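Local structure of phospho-2-dehydro-3-deoxyheptonate aldolase/chorismate mutase (2D8D) at residues 44-58 with 71-85. The protein probably catalyses the rearrangement of chorismate to prephenate through this chorismate mutase domain, and 3-deoxy-7-phosphoheptulonate synthesis through the rest of the longer chain. Sequence-based numbering, arbitrary orientation.
Sequences HYDPKREEEMLAYLT and RKLFKEIFKASLDLE
Met53 CE lies over one face of the Phe78 ring, a CH-pi contact at 3.9 Å from the centroid. Phe74 O of the ring's own helix sits over the opposite face, toward the rim. Leu54 CG and a water lie at the edge, in the ring plane. The Met53 chain bends at its end (chi3 -72°), which brings CE back over the ring, and SD lies obliquely to the ring in a Met-aromatic contact. On the Phe74 ring, Leu57 CD1 sits almost exactly over the centre, 3.4 Å from the centroid. Thr58 CG2 covers one face of the Arg71 guanidinium. Glu85 CB lies over one face of the His44 ring, and His44 NE2 hydrogen-bonds to Gly34 O. Leu54 is a knob in the hole formed by Arg71, Phe74, Lys75 and Phe78. Its CD2 approaches Phe78 CE2 at 3.6 Å, and its CB meets Arg71 NH1 at 3.5 Å. With an alanine at Phe78, the Met53 methyl would probably lose its aromatic face and a gap would open beside Leu54 CD2.

No direct hydrogen bond joins the two segments. The water at the Phe78 edge also bridges them, donating to Glu50 OE1 and accepting from Lys75 NZ (2.8 Å). At the far end, Tyr45 CD1 touches Leu82 CD1 at 3.8 Å.

Helices 47-58 and 71-84 run roughly antiparallel, at 145°, and their axes come within 10.2 Å. They belong to helices 47-60 and 67-84, the two shorter helices of the all-helical type II chorismate mutase fold. Arg26 of the long helix 4-40 touches both Met53 and Phe78. Asp46 and Arg49 form salt bridges with Arg9 and Asp13 of the second subunit, and Ala80 and Leu84 pack on its Thr69 and Pro64, so both helices take part in the dimer interface.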
ATOM      1  N   HIS B  44      -3.489  16.946  13.741  1.00 12.04           N
ATOM      2  CA  HIS B  44      -2.888  15.929  12.879  1.00 12.01           C
ATOM      3  C   HIS B  44      -3.954  15.240  12.033  1.00 11.86           C
ATOM      4  O   HIS B  44      -3.722  14.904  10.871  1.00 13.66           O
ATOM      5  CB  HIS B  44      -2.166  14.879  13.729  1.00 13.58           C
ATOM      6  CG  HIS B  44      -0.886  15.362  14.332  1.00 15.39           C
ATOM      7  ND1 HIS B  44      -0.448  14.949  15.574  1.00 17.25           N
ATOM      8  CD2 HIS B  44       0.074  16.187  13.854  1.00 15.65           C
ATOM      9  CE1 HIS B  44       0.722  15.500  15.831  1.00 16.56           C
ATOM     10  NE2 HIS B  44       1.063  16.257  14.802  1.00 15.48           N
ATOM     11  N   TYR B  45      -5.118  15.022  12.631  1.00 10.50           N
ATOM     12  CA  TYR B  45      -6.232  14.375  11.948  1.00 10.47           C
ATOM     13  C   TYR B  45      -6.969  15.399  11.093  1.00  9.75           C
ATOM     14  O   TYR B  45      -7.436  16.419  11.597  1.00 10.78           O
ATOM     15  CB  TYR B  45      -7.174  13.756  12.985  1.00 11.26           C
ATOM     16  CG  TYR B  45      -8.487  13.239  12.440  1.00 11.39           C
ATOM     17  CD1 TYR B  45      -8.525  12.348  11.367  1.00 11.87           C
ATOM     18  CD2 TYR B  45      -9.695  13.627  13.015  1.00 12.57           C
ATOM     19  CE1 TYR B  45      -9.737  11.857  10.882  1.00 12.39           C
ATOM     20  CE2 TYR B  45     -10.909  13.144  12.540  1.00 13.77           C
ATOM     21  CZ  TYR B  45     -10.923  12.260  11.476  1.00 12.33           C
ATOM     22  OH  TYR B  45     -12.122  11.776  11.009  1.00 13.06           O
ATOM     23  N   ASP B  46      -7.061  15.122   9.795  1.00  9.75           N
ATOM     24  CA  ASP B  46      -7.732  16.014   8.855  1.00 10.21           C
ATOM     25  C   ASP B  46      -8.626  15.182   7.938  1.00 10.06           C
ATOM     26  O   ASP B  46      -8.192  14.719   6.882  1.00  9.23           O
ATOM     27  CB  ASP B  46      -6.692  16.768   8.020  1.00 12.20           C
ATOM     28  CG  ASP B  46      -7.300  17.886   7.196  1.00 12.68           C
ATOM     29  OD1 ASP B  46      -8.485  17.783   6.824  1.00 13.65           O
ATOM     30  OD2 ASP B  46      -6.584  18.869   6.905  1.00 16.15           O
ATOM     31  N   PRO B  47      -9.891  14.971   8.337  1.00 10.34           N
ATOM     32  CA  PRO B  47     -10.800  14.177   7.505  1.00 10.75           C
ATOM     33  C   PRO B  47     -11.098  14.780   6.135  1.00  9.58           C
ATOM     34  O   PRO B  47     -11.387  14.050   5.188  1.00  9.85           O
ATOM     35  CB  PRO B  47     -12.045  14.042   8.382  1.00 11.77           C
ATOM     36  CG  PRO B  47     -12.012  15.288   9.214  1.00 12.28           C
ATOM     37  CD  PRO B  47     -10.553  15.406   9.578  1.00 11.34           C
ATOM     38  N   LYS B  48     -11.040  16.101   6.021  1.00  9.01           N
ATOM     39  CA  LYS B  48     -11.291  16.733   4.730  1.00  9.40           C
ATOM     40  C   LYS B  48     -10.195  16.297   3.764  1.00  9.34           C
ATOM     41  O   LYS B  48     -10.469  15.907   2.628  1.00  9.11           O
ATOM     42  CB  LYS B  48     -11.289  18.257   4.857  1.00 12.03           C
ATOM     43  CG  LYS B  48     -11.396  18.977   3.516  1.00 11.46           C
ATOM     44  CD  LYS B  48     -11.417  20.476   3.701  1.00 14.67           C
ATOM     45  CE  LYS B  48     -11.580  21.235   2.391  1.00 16.42           C
ATOM     46  NZ  LYS B  48     -10.360  21.168   1.540  1.00 18.70           N
ATOM     47  N   ARG B  49      -8.953  16.366   4.230  1.00  9.15           N
ATOM     48  CA  ARG B  49      -7.797  15.973   3.429  1.00  8.14           C
ATOM     49  C   ARG B  49      -7.868  14.489   3.075  1.00  8.46           C
ATOM     50  O   ARG B  49      -7.607  14.098   1.936  1.00  8.63           O
ATOM     51  CB  ARG B  49      -6.517  16.289   4.211  1.00 10.07           C
ATOM     52  CG  ARG B  49      -5.240  15.657   3.686  1.00 10.34           C
ATOM     53  CD  ARG B  49      -4.875  16.093   2.276  1.00 10.66           C
ATOM     54  NE  ARG B  49      -3.544  15.594   1.944  1.00 10.63           N
ATOM     55  CZ  ARG B  49      -3.032  15.527   0.721  1.00 10.40           C
ATOM     56  NH1 ARG B  49      -3.734  15.930  -0.329  1.00 10.91           N
ATOM     57  NH2 ARG B  49      -1.811  15.038   0.550  1.00 11.11           N
ATOM     58  N   GLU B  50      -8.233  13.660   4.047  1.00  8.24           N
ATOM     59  CA  GLU B  50      -8.333  12.230   3.796  1.00  9.08           C
ATOM     60  C   GLU B  50      -9.368  11.932   2.715  1.00  8.37           C
ATOM     61  O   GLU B  50      -9.120  11.131   1.813  1.00  8.20           O
ATOM     62  CB  GLU B  50      -8.675  11.491   5.093  1.00 10.33           C
ATOM     63  CG  GLU B  50      -7.470  11.298   6.010  1.00 16.37           C
ATOM     64  CD  GLU B  50      -7.810  10.586   7.305  1.00 18.44           C
ATOM     65  OE1 GLU B  50      -8.791   9.815   7.325  1.00 22.50           O
ATOM     66  OE2 GLU B  50      -7.085  10.786   8.302  1.00 22.71           O
ATOM     67  N   GLU B  51     -10.522  12.584   2.799  1.00  8.45           N
ATOM     68  CA  GLU B  51     -11.569  12.376   1.811  1.00  8.83           C
ATOM     69  C   GLU B  51     -11.145  12.868   0.426  1.00  7.78           C
ATOM     70  O   GLU B  51     -11.522  12.287  -0.592  1.00  7.89           O
ATOM     71  CB  GLU B  51     -12.850  13.077   2.263  1.00 10.68           C
ATOM     72  CG  GLU B  51     -13.577  12.336   3.377  1.00 15.99           C
ATOM     73  CD  GLU B  51     -14.672  13.159   4.024  1.00 18.25           C
ATOM     74  OE1 GLU B  51     -15.331  13.947   3.315  1.00 22.66           O
ATOM     75  OE2 GLU B  51     -14.886  13.005   5.244  1.00 21.98           O
ATOM     76  N   GLU B  52     -10.361  13.938   0.382  1.00  7.70           N
ATOM     77  CA  GLU B  52      -9.895  14.452  -0.898  1.00  8.66           C
ATOM     78  C   GLU B  52      -8.937  13.457  -1.543  1.00  7.21           C
ATOM     79  O   GLU B  52      -8.990  13.240  -2.752  1.00  7.45           O
ATOM     80  CB  GLU B  52      -9.230  15.814  -0.706  1.00  9.43           C
ATOM     81  CG  GLU B  52     -10.213  16.835  -0.163  1.00 14.05           C
ATOM     82  CD  GLU B  52      -9.596  18.183   0.109  1.00 14.19           C
ATOM     83  OE1 GLU B  52      -8.422  18.229   0.531  1.00 14.36           O
ATOM     84  OE2 GLU B  52     -10.299  19.199  -0.079  1.00 15.75           O
ATOM     85  N   MET B  53      -8.073  12.835  -0.746  1.00  7.26           N
ATOM     86  CA  MET B  53      -7.144  11.851  -1.293  1.00  7.37           C
ATOM     87  C   MET B  53      -7.921  10.631  -1.793  1.00  7.27           C
ATOM     88  O   MET B  53      -7.652  10.113  -2.879  1.00  7.50           O
ATOM     89  CB  MET B  53      -6.112  11.437  -0.236  1.00  7.54           C
ATOM     90  CG  MET B  53      -5.182  12.581   0.161  1.00  7.97           C
ATOM     91  SD  MET B  53      -3.837  12.116   1.270  1.00  8.64           S
ATOM     92  CE  MET B  53      -4.725  11.854   2.787  1.00  9.77           C
ATOM     93  N   LEU B  54      -8.896  10.183  -1.011  1.00  7.27           N
ATOM     94  CA  LEU B  54      -9.696   9.031  -1.410  1.00  8.20           C
ATOM     95  C   LEU B  54     -10.461   9.328  -2.696  1.00  7.60           C
ATOM     96  O   LEU B  54     -10.658   8.442  -3.530  1.00  8.92           O
ATOM     97  CB  LEU B  54     -10.680   8.650  -0.300  1.00  9.11           C
ATOM     98  CG  LEU B  54     -10.065   8.104   0.991  1.00  9.69           C
ATOM     99  CD1 LEU B  54     -11.162   7.891   2.015  1.00 11.70           C
ATOM    100  CD2 LEU B  54      -9.329   6.799   0.715  1.00 10.39           C
ATOM    101  N   ALA B  55     -10.878  10.581  -2.859  1.00  8.41           N
ATOM    102  CA  ALA B  55     -11.624  10.984  -4.043  1.00  7.89           C
ATOM    103  C   ALA B  55     -10.801  10.892  -5.323  1.00  7.83           C
ATOM    104  O   ALA B  55     -11.262  10.322  -6.311  1.00  8.41           O
ATOM    105  CB  ALA B  55     -12.172  12.398  -3.869  1.00  9.74           C
ATOM    106  N   TYR B  56      -9.588  11.441  -5.338  1.00  7.80           N
ATOM    107  CA  TYR B  56      -8.829  11.348  -6.575  1.00  7.72           C
ATOM    108  C   TYR B  56      -8.280   9.948  -6.819  1.00  7.28           C
ATOM    109  O   TYR B  56      -8.128   9.539  -7.968  1.00  7.98           O
ATOM    110  CB  TYR B  56      -7.716  12.422  -6.672  1.00  8.85           C
ATOM    111  CG  TYR B  56      -6.555  12.356  -5.698  1.00  7.47           C
ATOM    112  CD1 TYR B  56      -6.373  13.356  -4.741  1.00  7.37           C
ATOM    113  CD2 TYR B  56      -5.603  11.338  -5.774  1.00  7.76           C
ATOM    114  CE1 TYR B  56      -5.274  13.348  -3.886  1.00  8.78           C
ATOM    115  CE2 TYR B  56      -4.501  11.321  -4.919  1.00  8.44           C
ATOM    116  CZ  TYR B  56      -4.345  12.328  -3.979  1.00  7.72           C
ATOM    117  OH  TYR B  56      -3.276  12.296  -3.112  1.00  8.50           O
ATOM    118  N   LEU B  57      -8.012   9.195  -5.756  1.00  6.72           N
ATOM    119  CA  LEU B  57      -7.499   7.841  -5.929  1.00  7.34           C
ATOM    120  C   LEU B  57      -8.579   6.938  -6.512  1.00  7.72           C
ATOM    121  O   LEU B  57      -8.293   6.094  -7.363  1.00  9.35           O
ATOM    122  CB  LEU B  57      -6.988   7.291  -4.595  1.00  7.64           C
ATOM    123  CG  LEU B  57      -5.718   7.992  -4.098  1.00  6.91           C
ATOM    124  CD1 LEU B  57      -5.439   7.606  -2.654  1.00  8.29           C
ATOM    125  CD2 LEU B  57      -4.542   7.632  -5.001  1.00  8.49           C
ATOM    126  N   THR B  58      -9.821   7.109  -6.074  1.00  8.79           N
ATOM    127  CA  THR B  58     -10.886   6.283  -6.627  1.00 10.57           C
ATOM    128  C   THR B  58     -11.186   6.732  -8.057  1.00  9.43           C
ATOM    129  O   THR B  58     -11.460   5.908  -8.925  1.00  9.78           O
ATOM    130  CB  THR B  58     -12.167   6.347  -5.774  1.00 14.60           C
ATOM    131  OG1 THR B  58     -12.565   7.709  -5.604  1.00 15.53           O
ATOM    132  CG2 THR B  58     -11.931   5.715  -4.412  1.00 17.06           C
ATOM    133  N   ARG B  71     -10.385   2.306  -1.760  1.00 10.33           N
ATOM    134  CA  ARG B  71     -10.743   3.183  -0.653  1.00 11.18           C
ATOM    135  C   ARG B  71     -10.370   2.532   0.681  1.00 10.91           C
ATOM    136  O   ARG B  71      -9.785   3.171   1.552  1.00 11.07           O
ATOM    137  CB  ARG B  71     -12.244   3.478  -0.693  1.00 13.44           C
ATOM    138  CG  ARG B  71     -12.741   4.425   0.385  1.00 18.11           C
ATOM    139  CD  ARG B  71     -14.246   4.624   0.268  1.00 19.99           C
ATOM    140  NE  ARG B  71     -14.614   5.229  -1.008  1.00 21.90           N
ATOM    141  CZ  ARG B  71     -14.426   6.510  -1.313  1.00 22.43           C
ATOM    142  NH1 ARG B  71     -13.874   7.332  -0.431  1.00 24.47           N
ATOM    143  NH2 ARG B  71     -14.785   6.967  -2.504  1.00 24.70           N
ATOM    144  N   LYS B  72     -10.709   1.255   0.827  1.00 11.57           N
ATOM    145  CA  LYS B  72     -10.416   0.506   2.046  1.00 12.36           C
ATOM    146  C   LYS B  72      -8.920   0.454   2.339  1.00 10.52           C
ATOM    147  O   LYS B  72      -8.484   0.714   3.460  1.00 11.54           O
ATOM    148  CB  LYS B  72     -10.951  -0.924   1.914  1.00 15.57           C
ATOM    149  CG  LYS B  72     -10.686  -1.810   3.122  1.00 18.76           C
ATOM    150  CD  LYS B  72     -10.955  -3.276   2.812  1.00 23.03           C
ATOM    151  CE  LYS B  72     -12.381  -3.499   2.335  1.00 24.17           C
ATOM    152  NZ  LYS B  72     -13.383  -3.066   3.344  1.00 26.61           N
ATOM    153  N   LEU B  73      -8.139   0.107   1.323  1.00 10.56           N
ATOM    154  CA  LEU B  73      -6.695   0.005   1.484  1.00 10.16           C
ATOM    155  C   LEU B  73      -6.065   1.337   1.865  1.00  8.37           C
ATOM    156  O   LEU B  73      -5.241   1.399   2.777  1.00  8.88           O
ATOM    157  CB  LEU B  73      -6.062  -0.540   0.202  1.00  9.97           C
ATOM    158  CG  LEU B  73      -6.425  -1.993  -0.125  1.00 10.19           C
ATOM    159  CD1 LEU B  73      -5.852  -2.371  -1.475  1.00 12.94           C
ATOM    160  CD2 LEU B  73      -5.894  -2.923   0.960  1.00 11.33           C
ATOM    161  N   PHE B  74      -6.451   2.411   1.187  1.00  8.62           N
ATOM    162  CA  PHE B  74      -5.872   3.698   1.528  1.00  8.15           C
ATOM    163  C   PHE B  74      -6.318   4.185   2.902  1.00  8.45           C
ATOM    164  O   PHE B  74      -5.554   4.854   3.592  1.00  8.76           O
ATOM    165  CB  PHE B  74      -6.150   4.718   0.424  1.00  8.33           C
ATOM    166  CG  PHE B  74      -5.130   4.673  -0.682  1.00  9.01           C
ATOM    167  CD1 PHE B  74      -3.888   5.283  -0.521  1.00  8.95           C
ATOM    168  CD2 PHE B  74      -5.379   3.966  -1.853  1.00  9.83           C
ATOM    169  CE1 PHE B  74      -2.905   5.186  -1.509  1.00  9.06           C
ATOM    170  CE2 PHE B  74      -4.402   3.864  -2.847  1.00  9.24           C
ATOM    171  CZ  PHE B  74      -3.164   4.477  -2.671  1.00  9.11           C
ATOM    172  N   LYS B  75      -7.533   3.838   3.324  1.00  9.09           N
ATOM    173  CA  LYS B  75      -7.976   4.237   4.659  1.00 11.06           C
ATOM    174  C   LYS B  75      -7.061   3.572   5.689  1.00 10.41           C
ATOM    175  O   LYS B  75      -6.731   4.165   6.713  1.00 11.14           O
ATOM    176  CB  LYS B  75      -9.431   3.827   4.903  1.00 11.43           C
ATOM    177  CG  LYS B  75     -10.439   4.732   4.211  1.00 13.26           C
ATOM    178  CD  LYS B  75     -11.866   4.411   4.631  1.00 17.29           C
ATOM    179  CE  LYS B  75     -12.069   4.636   6.122  1.00 21.13           C
ATOM    180  NZ  LYS B  75     -11.738   6.030   6.529  1.00 24.66           N
ATOM    181  N   GLU B  76      -6.652   2.337   5.411  1.00 10.48           N
ATOM    182  CA  GLU B  76      -5.753   1.611   6.303  1.00 11.24           C
ATOM    183  C   GLU B  76      -4.391   2.297   6.316  1.00 10.60           C
ATOM    184  O   GLU B  76      -3.765   2.438   7.364  1.00 11.28           O
ATOM    185  CB  GLU B  76      -5.596   0.159   5.842  1.00 13.40           C
ATOM    186  CG  GLU B  76      -6.817  -0.708   6.091  1.00 16.97           C
ATOM    187  CD  GLU B  76      -7.137  -0.836   7.566  1.00 20.62           C
ATOM    188  OE1 GLU B  76      -6.246  -1.268   8.329  1.00 22.64           O
ATOM    189  OE2 GLU B  76      -8.273  -0.506   7.964  1.00 25.03           O
ATOM    190  N   ILE B  77      -3.939   2.728   5.143  1.00 10.38           N
ATOM    191  CA  ILE B  77      -2.659   3.415   5.027  1.00 11.16           C
ATOM    192  C   ILE B  77      -2.714   4.737   5.790  1.00 11.45           C
ATOM    193  O   ILE B  77      -1.758   5.110   6.468  1.00 12.16           O
ATOM    194  CB  ILE B  77      -2.310   3.678   3.544  1.00 11.32           C
ATOM    195  CG1 ILE B  77      -2.047   2.347   2.837  1.00 11.91           C
ATOM    196  CG2 ILE B  77      -1.102   4.597   3.436  1.00 14.11           C
ATOM    197  CD1 ILE B  77      -1.846   2.469   1.344  1.00 12.96           C
ATOM    198  N   PHE B  78      -3.841   5.438   5.688  1.00 12.39           N
ATOM    199  CA  PHE B  78      -3.996   6.714   6.381  1.00 14.03           C
ATOM    200  C   PHE B  78      -4.071   6.498   7.890  1.00 14.95           C
ATOM    201  O   PHE B  78      -3.607   7.329   8.670  1.00 15.75           O
ATOM    202  CB  PHE B  78      -5.254   7.452   5.899  1.00 15.06           C
ATOM    203  CG  PHE B  78      -5.270   7.739   4.418  1.00 16.10           C
ATOM    204  CD1 PHE B  78      -4.087   7.823   3.691  1.00 16.81           C
ATOM    205  CD2 PHE B  78      -6.476   7.951   3.755  1.00 18.54           C
ATOM    206  CE1 PHE B  78      -4.105   8.110   2.326  1.00 17.94           C
ATOM    207  CE2 PHE B  78      -6.502   8.239   2.392  1.00 16.31           C
ATOM    208  CZ  PHE B  78      -5.314   8.320   1.677  1.00 17.88           C
ATOM    209  N   LYS B  79      -4.662   5.378   8.296  1.00 15.54           N
ATOM    210  CA  LYS B  79      -4.782   5.046   9.712  1.00 16.80           C
ATOM    211  C   LYS B  79      -3.398   4.812  10.308  1.00 15.10           C
ATOM    212  O   LYS B  79      -3.085   5.299  11.395  1.00 14.77           O
ATOM    213  CB  LYS B  79      -5.644   3.792   9.890  1.00 18.52           C
ATOM    214  CG  LYS B  79      -5.618   3.218  11.299  1.00 21.00           C
ATOM    215  CD  LYS B  79      -6.675   2.138  11.503  1.00 23.36           C
ATOM    216  CE  LYS B  79      -6.463   0.939  10.594  1.00 25.28           C
ATOM    217  NZ  LYS B  79      -7.484  -0.117  10.847  1.00 25.92           N
ATOM    218  N   ALA B  80      -2.573   4.066   9.583  1.00 14.04           N
ATOM    219  CA  ALA B  80      -1.220   3.762  10.030  1.00 13.75           C
ATOM    220  C   ALA B  80      -0.407   5.041  10.184  1.00 12.79           C
ATOM    221  O   ALA B  80       0.468   5.132  11.046  1.00 13.07           O
ATOM    222  CB  ALA B  80      -0.544   2.825   9.037  1.00 13.48           C
ATOM    223  N   SER B  81      -0.705   6.025   9.339  1.00 14.64           N
ATOM    224  CA  SER B  81      -0.011   7.309   9.366  1.00 16.77           C
ATOM    225  C   SER B  81      -0.309   8.094  10.640  1.00 17.63           C
ATOM    226  O   SER B  81       0.606   8.616  11.280  1.00 17.05           O
ATOM    227  CB  SER B  81      -0.402   8.142   8.143  1.00 17.28           C
ATOM    228  OG  SER B  81      -0.034   7.483   6.943  1.00 18.92           O
ATOM    229  N   LEU B  82      -1.585   8.190  11.004  1.00 19.30           N
ATOM    230  CA  LEU B  82      -1.959   8.908  12.220  1.00 22.75           C
ATOM    231  C   LEU B  82      -1.267   8.262  13.406  1.00 24.88           C
ATOM    232  O   LEU B  82      -0.733   8.946  14.281  1.00 25.21           O
ATOM    233  CB  LEU B  82      -3.474   8.877  12.437  1.00 23.19           C
ATOM    234  CG  LEU B  82      -4.279  10.062  11.903  1.00 24.29           C
ATOM    235  CD1 LEU B  82      -5.733   9.910  12.320  1.00 24.04           C
ATOM    236  CD2 LEU B  82      -3.712  11.365  12.452  1.00 24.08           C
ATOM    237  N   ASP B  83      -1.286   6.933  13.428  1.00 27.20           N
ATOM    238  CA  ASP B  83      -0.650   6.182  14.496  1.00 30.78           C
ATOM    239  C   ASP B  83       0.808   6.608  14.598  1.00 32.74           C
ATOM    240  O   ASP B  83       1.303   6.888  15.686  1.00 32.87           O
ATOM    241  CB  ASP B  83      -0.736   4.680  14.211  1.00 31.41           C
ATOM    242  CG  ASP B  83       0.002   3.846  15.241  1.00 32.72           C
ATOM    243  OD1 ASP B  83      -0.301   3.985  16.446  1.00 33.47           O
ATOM    244  OD2 ASP B  83       0.881   3.050  14.848  1.00 33.52           O
ATOM    245  N   LEU B  84       1.483   6.678  13.455  1.00 34.77           N
ATOM    246  CA  LEU B  84       2.889   7.059  13.417  1.00 37.69           C
ATOM    247  C   LEU B  84       3.117   8.509  13.856  1.00 39.63           C
ATOM    248  O   LEU B  84       4.117   8.812  14.501  1.00 39.47           O
ATOM    249  CB  LEU B  84       3.454   6.840  12.006  1.00 37.68           C
ATOM    250  CG  LEU B  84       4.976   6.873  11.826  1.00 37.87           C
ATOM    251  CD1 LEU B  84       5.623   5.819  12.699  1.00 37.98           C
ATOM    252  CD2 LEU B  84       5.334   6.611  10.377  1.00 38.27           C
ATOM    253  N   GLU B  85       2.188   9.399  13.516  1.00 41.86           N
ATOM    254  CA  GLU B  85       2.315  10.808  13.888  1.00 44.31           C
ATOM    255  C   GLU B  85       2.097  11.056  15.377  1.00 45.49           C
ATOM    256  O   GLU B  85       2.367  12.151  15.872  1.00 45.75           O
ATOM    257  CB  GLU B  85       1.318  11.667  13.101  1.00 44.86           C
ATOM    258  CG  GLU B  85       1.711  11.958  11.662  1.00 45.79           C
ATOM    259  CD  GLU B  85       0.665  12.776  10.928  1.00 46.12           C
ATOM    260  OE1 GLU B  85      -0.478  12.293  10.790  1.00 46.29           O
ATOM    261  OE2 GLU B  85       0.986  13.901  10.492  1.00 46.31           O
TER
HETATM  262  O   HOH W   1      -2.628  12.192   9.194  1.00 24.36           O
HETATM  263  O   HOH W   2      -3.709   9.982   7.851  1.00 23.78           O
HETATM  264  O   HOH W   3      -9.744   7.958   5.928  1.00 29.10           O